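Local coordinates for fructuronate-tagaturonate epimerase UxaE from Cohnella laeviribosi in complex with 1 glycerol (Cohnella laeviribosi, PDB 6IL9), which probably interconverts fructuronate and tagaturonate by epimerisation, using a TIM-barrel scaffold that carries a zinc ion, at residues I8-A13 with K35-K40; Q32-K35 with K40-V43; C65-E70 with A142-F147. All blocks are in the same frame, centred on the assembly; numbering follows the deposited sequence.

Contact 1: I8-A13 with K35-K40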
# COMPACT_ATOMS: atom_id res chain seq x y z
N ILE A 8 -6.92 28.81 21.18
CA ILE A 8 -6.71 28.39 22.56
C ILE A 8 -7.84 28.87 23.46
O ILE A 8 -8.33 28.12 24.32
CB ILE A 8 -5.34 28.88 23.06
CG1 ILE A 8 -4.21 28.13 22.34
CG2 ILE A 8 -5.21 28.70 24.56
CD1 ILE A 8 -2.87 28.83 22.41
N GLU A 9 -8.30 30.11 23.26
CA GLU A 9 -9.38 30.63 24.09
C GLU A 9 -10.69 29.90 23.80
O GLU A 9 -11.42 29.54 24.73
CB GLU A 9 -9.53 32.14 23.87
CG GLU A 9 -8.51 32.93 24.70
CD GLU A 9 -8.38 34.39 24.27
OE1 GLU A 9 -7.48 35.08 24.80
OE2 GLU A 9 -9.16 34.84 23.40
N ARG A 10 -10.98 29.63 22.52
CA ARG A 10 -12.20 28.89 22.20
C ARG A 10 -12.12 27.44 22.68
O ARG A 10 -13.16 26.85 23.02
CB ARG A 10 -12.45 28.93 20.69
CG ARG A 10 -12.91 30.30 20.24
CD ARG A 10 -13.14 30.36 18.76
NE ARG A 10 -11.90 30.44 18.00
CZ ARG A 10 -11.58 29.59 17.03
NH1 ARG A 10 -12.38 28.59 16.72
NH2 ARG A 10 -10.44 29.75 16.36
N LEU A 11 -10.93 26.86 22.70
CA LEU A 11 -10.77 25.53 23.27
C LEU A 11 -11.14 25.54 24.75
O LEU A 11 -11.87 24.66 25.23
CB LEU A 11 -9.34 25.04 23.06
CG LEU A 11 -8.99 23.70 23.71
CD1 LEU A 11 -9.86 22.60 23.12
CD2 LEU A 11 -7.53 23.39 23.50
N ALA A 12 -10.64 26.54 25.48
CA ALA A 12 -10.99 26.68 26.89
C ALA A 12 -12.49 26.81 27.08
O ALA A 12 -13.06 26.28 28.04
CB ALA A 12 -10.25 27.88 27.50
N ALA A 13 -13.16 27.51 26.15
CA ALA A 13 -14.60 27.71 26.22
C ALA A 13 -15.40 26.52 25.72
O ALA A 13 -16.64 26.58 25.72
CB ALA A 13 -15.01 28.96 25.42
N LYS A 35 -9.26 20.07 16.15
CA LYS A 35 -9.45 20.59 14.81
C LYS A 35 -10.10 21.96 14.91
O LYS A 35 -11.13 22.10 15.57
CB LYS A 35 -10.30 19.66 13.95
CG LYS A 35 -10.39 20.13 12.50
CD LYS A 35 -11.05 19.08 11.65
CE LYS A 35 -11.09 19.49 10.19
NZ LYS A 35 -11.85 18.46 9.43
N ALA A 36 -9.48 22.96 14.28
CA ALA A 36 -10.03 24.31 14.26
C ALA A 36 -9.85 24.93 12.88
O ALA A 36 -8.76 24.89 12.32
CB ALA A 36 -9.36 25.20 15.32
N GLU A 37 -10.93 25.52 12.36
CA GLU A 37 -10.90 26.22 11.07
C GLU A 37 -10.33 25.32 9.97
O GLU A 37 -9.49 25.73 9.17
CB GLU A 37 -10.11 27.52 11.16
CG GLU A 37 -10.84 28.63 11.89
CD GLU A 37 -10.88 28.39 13.37
OE1 GLU A 37 -11.95 28.00 13.88
OE2 GLU A 37 -9.83 28.56 14.03
N GLY A 38 -10.78 24.07 9.96
CA GLY A 38 -10.42 23.14 8.91
C GLY A 38 -9.03 22.55 9.01
O GLY A 38 -8.60 21.87 8.07
N ARG A 39 -8.31 22.78 10.11
CA ARG A 39 -6.96 22.27 10.27
C ARG A 39 -6.81 21.60 11.63
O ARG A 39 -7.36 22.07 12.63
CB ARG A 39 -5.93 23.39 10.12
CG ARG A 39 -4.50 22.88 10.12
CD ARG A 39 -3.54 23.99 10.46
NE ARG A 39 -3.21 24.79 9.28
CZ ARG A 39 -2.27 24.46 8.40
NH1 ARG A 39 -1.56 23.35 8.56
NH2 ARG A 39 -2.04 25.25 7.36
N LYS A 40 -6.05 20.51 11.67
CA LYS A 40 -5.74 19.82 12.91
C LYS A 40 -4.52 20.42 13.60
O LYS A 40 -3.62 20.96 12.95
CB LYS A 40 -5.51 18.33 12.64
CG LYS A 40 -6.74 17.60 12.11
CD LYS A 40 -6.44 16.12 11.84
CE LYS A 40 -7.68 15.40 11.34
NZ LYS A 40 -7.43 13.96 11.03
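R10, in the last turn of helix 2-12, reaches across to E37 at the tip of a beta hairpin and takes its carboxylate end-on. The bond from CA to CB already points toward the hairpin. From CB the chain runs with CG anti to the carbonyl carbon and goes on extended to CD; the side chain also touches Q15 and V16, just after the helix. The bend comes at chi3 (-77°), and it turns the guanidinium out of the line of the chain. NE is not spent on E37; it bonds to S6 OG within the same helix and so fixes the inner end of the flat group. The outer nitrogens do the gripping, one for each oxygen: NH2 of R10 lies 2.7 Å from OE2 of E37, and NH1 of R10 lies 2.9 Å from OE1 of E37.

What presents the acid is a type I' turn from A36 to R39, the tight two-residue reversal joining strands 29-36 and 39-45. E37 and G38 both have positive phi there, and R39 N returns to A36 O at 3.1 Å while A36 N meets R39 O at 2.8 Å. The side chain of E37, beside I7 of the helix, bends at chi2 to bring its carboxylate round to the arginine.

The two flat groups are far from coplanar, their planes standing 55° apart. OE2 lies close to the guanidinium plane, at its edge, yet receives NH2 from above the carboxylate plane; OE1 is met on its syn side, with NH1 the less straight of the two donors. As a surface salt bridge, with E37 exposed to solvent, it is likely to be partly screened by water.

Contact 2: Q32-K35 with K40-V43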
# COMPACT_ATOMS: atom_id res chain seq x y z
N GLN A 32 -3.07 16.66 23.43
CA GLN A 32 -4.25 16.18 22.73
C GLN A 32 -4.25 16.77 21.33
O GLN A 32 -3.47 17.67 21.02
CB GLN A 32 -5.54 16.54 23.47
CG GLN A 32 -5.82 18.03 23.51
CD GLN A 32 -6.98 18.35 24.43
OE1 GLN A 32 -7.28 17.61 25.37
NE2 GLN A 32 -7.66 19.46 24.15
N MET A 33 -5.14 16.26 20.48
CA MET A 33 -5.32 16.76 19.12
C MET A 33 -6.70 17.40 18.99
O MET A 33 -7.68 16.93 19.57
CB MET A 33 -5.18 15.64 18.08
CG MET A 33 -5.09 16.13 16.65
SD MET A 33 -4.75 14.81 15.43
CE MET A 33 -3.35 14.05 16.34
N ILE A 34 -6.76 18.50 18.23
CA ILE A 34 -7.97 19.25 18.02
C ILE A 34 -8.10 19.54 16.53
O ILE A 34 -7.18 19.33 15.74
CB ILE A 34 -7.99 20.58 18.81
CG1 ILE A 34 -6.88 21.50 18.29
CG2 ILE A 34 -7.83 20.31 20.30
CD1 ILE A 34 -7.02 22.95 18.75
N LYS A 35 -9.26 20.07 16.15
CA LYS A 35 -9.45 20.59 14.81
C LYS A 35 -10.10 21.96 14.91
O LYS A 35 -11.13 22.10 15.57
CB LYS A 35 -10.30 19.66 13.95
CG LYS A 35 -10.39 20.13 12.50
CD LYS A 35 -11.05 19.08 11.65
CE LYS A 35 -11.09 19.49 10.19
NZ LYS A 35 -11.85 18.46 9.43
N LYS A 40 -6.05 20.51 11.67
CA LYS A 40 -5.74 19.82 12.91
C LYS A 40 -4.52 20.42 13.60
O LYS A 40 -3.62 20.96 12.95
CB LYS A 40 -5.51 18.33 12.64
CG LYS A 40 -6.74 17.60 12.11
CD LYS A 40 -6.44 16.12 11.84
CE LYS A 40 -7.68 15.40 11.34
NZ LYS A 40 -7.43 13.96 11.03
N TYR A 41 -4.50 20.32 14.93
CA TYR A 41 -3.38 20.80 15.75
C TYR A 41 -3.15 19.87 16.93
O TYR A 41 -4.06 19.18 17.38
CB TYR A 41 -3.64 22.21 16.33
CG TYR A 41 -3.85 23.30 15.32
CD1 TYR A 41 -2.78 24.02 14.80
CD2 TYR A 41 -5.13 23.65 14.91
CE1 TYR A 41 -2.97 25.04 13.88
CE2 TYR A 41 -5.34 24.65 13.99
CZ TYR A 41 -4.26 25.35 13.48
OH TYR A 41 -4.48 26.35 12.56
N LEU A 42 -1.92 19.89 17.45
CA LEU A 42 -1.61 19.38 18.78
C LEU A 42 -1.73 20.52 19.78
O LEU A 42 -1.36 21.66 19.48
CB LEU A 42 -0.20 18.81 18.87
CG LEU A 42 0.28 17.62 18.06
CD1 LEU A 42 1.71 17.29 18.48
CD2 LEU A 42 -0.65 16.44 18.28
N VAL A 43 -2.24 20.21 20.97
CA VAL A 43 -2.31 21.15 22.09
C VAL A 43 -1.59 20.51 23.26
O VAL A 43 -2.00 19.45 23.75
CB VAL A 43 -3.76 21.50 22.48
CG1 VAL A 43 -3.78 22.47 23.65
CG2 VAL A 43 -4.52 22.07 21.29
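I34 carries its CG1 between the backbone N and the carbonyl carbon, the crowded position (chi1 65°), and with CD1 extended beyond it the branch reaches V43, whose CG2 stands beside its own backbone N. The two side chains cross at about a right angle, with CD1 of I34 3.7 Å from CG2 of V43. Lower on the same branch, CG1 of I34 lies 3.9 Å from CB of Y41. M33 reaches its partner differently: CG is anti to the backbone N and a late bend at chi3 (-49°) swings CE of M33 across to CD2 of L42, 4.1 Å away, while its sulfur passes the CD of K40.

The backbone between these two faces is an antiparallel beta hairpin, strands 29-36 and 39-45, in simple alternating register. Q32 with V43 and I34 with Y41 are hydrogen-bonded pairs, each closed by two bonds; the shortest runs from V43 N to Q32 O at 2.8 Å. M33 with L42 and K35 with K40 are non-hydrogen-bonded pairs, and there the CA of K40 comes within 3.2 Å of the O of I34, a CA-H...O contact. The segments run at 146° to each other, a clear twist.

One face, that of I34, Y41 and V43, packs on I7 and L11 of helix 2-12. On the other, two lysines are neighbours, but K35 turns to E469 and K40 to Q148. With Q32, I34, Y41 and V43 paired across the hairpin, M33, K35 and L42 bonded to the strands on either side, and the lysine ends led to partners elsewhere, the cross-strand side-chain contact is almost wholly apolar.

Contact 3: C65-E70 with A142-F147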
# COMPACT_ATOMS: atom_id res chain seq x y z
N CYS A 65 0.32 23.54 18.32
CA CYS A 65 1.36 23.04 17.43
C CYS A 65 0.76 22.50 16.14
O CYS A 65 -0.24 21.77 16.17
CB CYS A 65 2.18 21.92 18.08
SG CYS A 65 2.69 22.25 19.78
N GLU A 66 1.40 22.82 15.03
CA GLU A 66 1.04 22.25 13.74
C GLU A 66 1.47 20.78 13.68
O GLU A 66 2.41 20.36 14.36
CB GLU A 66 1.71 23.02 12.61
CG GLU A 66 1.42 24.50 12.65
CD GLU A 66 0.26 24.87 11.76
OE1 GLU A 66 -0.41 23.95 11.25
OE2 GLU A 66 0.03 26.08 11.57
N LEU A 67 0.79 20.02 12.83
CA LEU A 67 1.14 18.61 12.62
C LEU A 67 2.33 18.50 11.67
O LEU A 67 2.24 17.95 10.57
CB LEU A 67 -0.06 17.84 12.09
CG LEU A 67 -0.95 17.13 13.11
CD1 LEU A 67 -1.33 18.03 14.27
CD2 LEU A 67 -2.19 16.54 12.45
N SER A 68 3.47 19.03 12.11
CA SER A 68 4.66 19.10 11.29
C SER A 68 5.49 17.82 11.40
O SER A 68 5.32 17.01 12.31
CB SER A 68 5.52 20.30 11.69
OG SER A 68 5.86 20.20 13.06
N HIS A 69 6.41 17.67 10.45
CA HIS A 69 7.33 16.54 10.53
C HIS A 69 8.16 16.59 11.81
O HIS A 69 8.33 15.58 12.49
CB HIS A 69 8.24 16.50 9.30
CG HIS A 69 9.27 15.42 9.36
ND1 HIS A 69 8.94 14.09 9.44
CD2 HIS A 69 10.63 15.48 9.41
CE1 HIS A 69 10.05 13.37 9.51
NE2 HIS A 69 11.08 14.19 9.50
N GLU A 70 8.68 17.77 12.15
CA GLU A 70 9.54 17.86 13.32
C GLU A 70 8.78 17.50 14.59
O GLU A 70 9.33 16.84 15.48
CB GLU A 70 10.16 19.26 13.43
CG GLU A 70 11.33 19.50 12.46
CD GLU A 70 12.48 18.50 12.63
OE1 GLU A 70 12.80 18.11 13.78
OE2 GLU A 70 13.08 18.10 11.60
N ALA A 142 0.64 8.56 9.08
CA ALA A 142 0.33 7.35 9.84
C ALA A 142 0.58 7.54 11.33
O ALA A 142 -0.22 7.09 12.16
CB ALA A 142 1.15 6.17 9.32
N ALA A 143 1.69 8.20 11.70
CA ALA A 143 1.99 8.40 13.11
C ALA A 143 0.95 9.29 13.78
O ALA A 143 0.52 9.02 14.90
CB ALA A 143 3.39 9.02 13.27
N TYR A 144 0.55 10.36 13.10
CA TYR A 144 -0.46 11.23 13.67
C TYR A 144 -1.81 10.54 13.74
O TYR A 144 -2.62 10.83 14.63
CB TYR A 144 -0.54 12.52 12.86
CG TYR A 144 0.53 13.54 13.21
CD1 TYR A 144 0.65 14.04 14.50
CD2 TYR A 144 1.41 14.01 12.25
CE1 TYR A 144 1.61 14.97 14.83
CE2 TYR A 144 2.39 14.95 12.57
CZ TYR A 144 2.47 15.43 13.85
OH TYR A 144 3.43 16.37 14.15
N ALA A 145 -2.08 9.63 12.81
CA ALA A 145 -3.34 8.90 12.82
C ALA A 145 -3.45 8.00 14.05
O ALA A 145 -4.49 7.97 14.71
CB ALA A 145 -3.48 8.08 11.54
N VAL A 146 -2.40 7.23 14.36
CA VAL A 146 -2.53 6.35 15.51
C VAL A 146 -2.56 7.16 16.80
O VAL A 146 -3.18 6.75 17.78
CB VAL A 146 -1.43 5.27 15.57
CG1 VAL A 146 -1.52 4.36 14.35
CG2 VAL A 146 -0.04 5.89 15.70
N PHE A 147 -1.91 8.33 16.81
CA PHE A 147 -1.99 9.20 17.98
C PHE A 147 -3.40 9.75 18.15
O PHE A 147 -3.98 9.70 19.24
CB PHE A 147 -0.96 10.33 17.85
CG PHE A 147 -0.82 11.19 19.09
CD1 PHE A 147 0.02 10.80 20.13
CD2 PHE A 147 -1.50 12.38 19.20
CE1 PHE A 147 0.16 11.59 21.26
CE2 PHE A 147 -1.37 13.18 20.34
CZ PHE A 147 -0.53 12.78 21.36
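L67 sets its CG over one face of the ring of Y144, at one of the places where the N-terminal antiparallel sheet meets a helix of the TIM barrel. Y144 belongs to helix 135-149, which lies in the chain between barrel strands 117-124 and 156-162; L67 follows the sheet strand 62-66, at the centre of an inverse gamma turn that is closed by a weak bond from S68 N to E66 O.

The side chains slide past each other in opposite directions. With its CG anti to the carbonyl carbon (chi1 -81°), Y144 points from the helix toward the turn, hydroxyl foremost. L67 comes back over one face, its CG 3.6 Å from the centroid of the Y144 ring and only 7° off the normal, a textbook CH-pi contact. The CB of L67 sits nearer the phenolic end, 3.8 Å from CE2 of Y144, and CD2 drifts back toward CG of the ring, so the leucine runs along the length of the aromatic.

At the ring edge the interaction is polar. The hydroxyl of Y144 donates to S68 O at 2.7 Å, lying in the carbonyl plane and on a lone pair. S68 is itself the N-cap of helix 69-78, its OG bonding to N71 N, and hence the tyrosine holds the very residue at which that helix starts. N71 and L75 of the same helix also touch Y144. A phenylalanine in its place lacks the hydroxyl and is likely to leave the S68 carbonyl without this donor and the turn less firmly held to the helix. The amide of S68 itself takes no share: S68 N is 3.4 Å from OH of Y144, at a poor angle.

Taken in order, the three contacts step inward from the rim of the molecule toward the barrel. Contacts 1 and 2, with centres about 8 Å apart, share K35 and K40 and the hairpin of strands 29-36 and 39-45: one holds its tip, the other its body, and L11 of helix 2-12 also packs on V43 and I34. Contact 3 comes later in the chain, its centre about 10 Å from that of contact 2 and 17 Å from that of contact 1, and joins through the next strand of the same sheet, 62-66; R39 pairs with E66, and M33 touches Y144. The N-terminal sheet thus has helix 2-12 on one side and meets helix 135-149 of the barrel on the other.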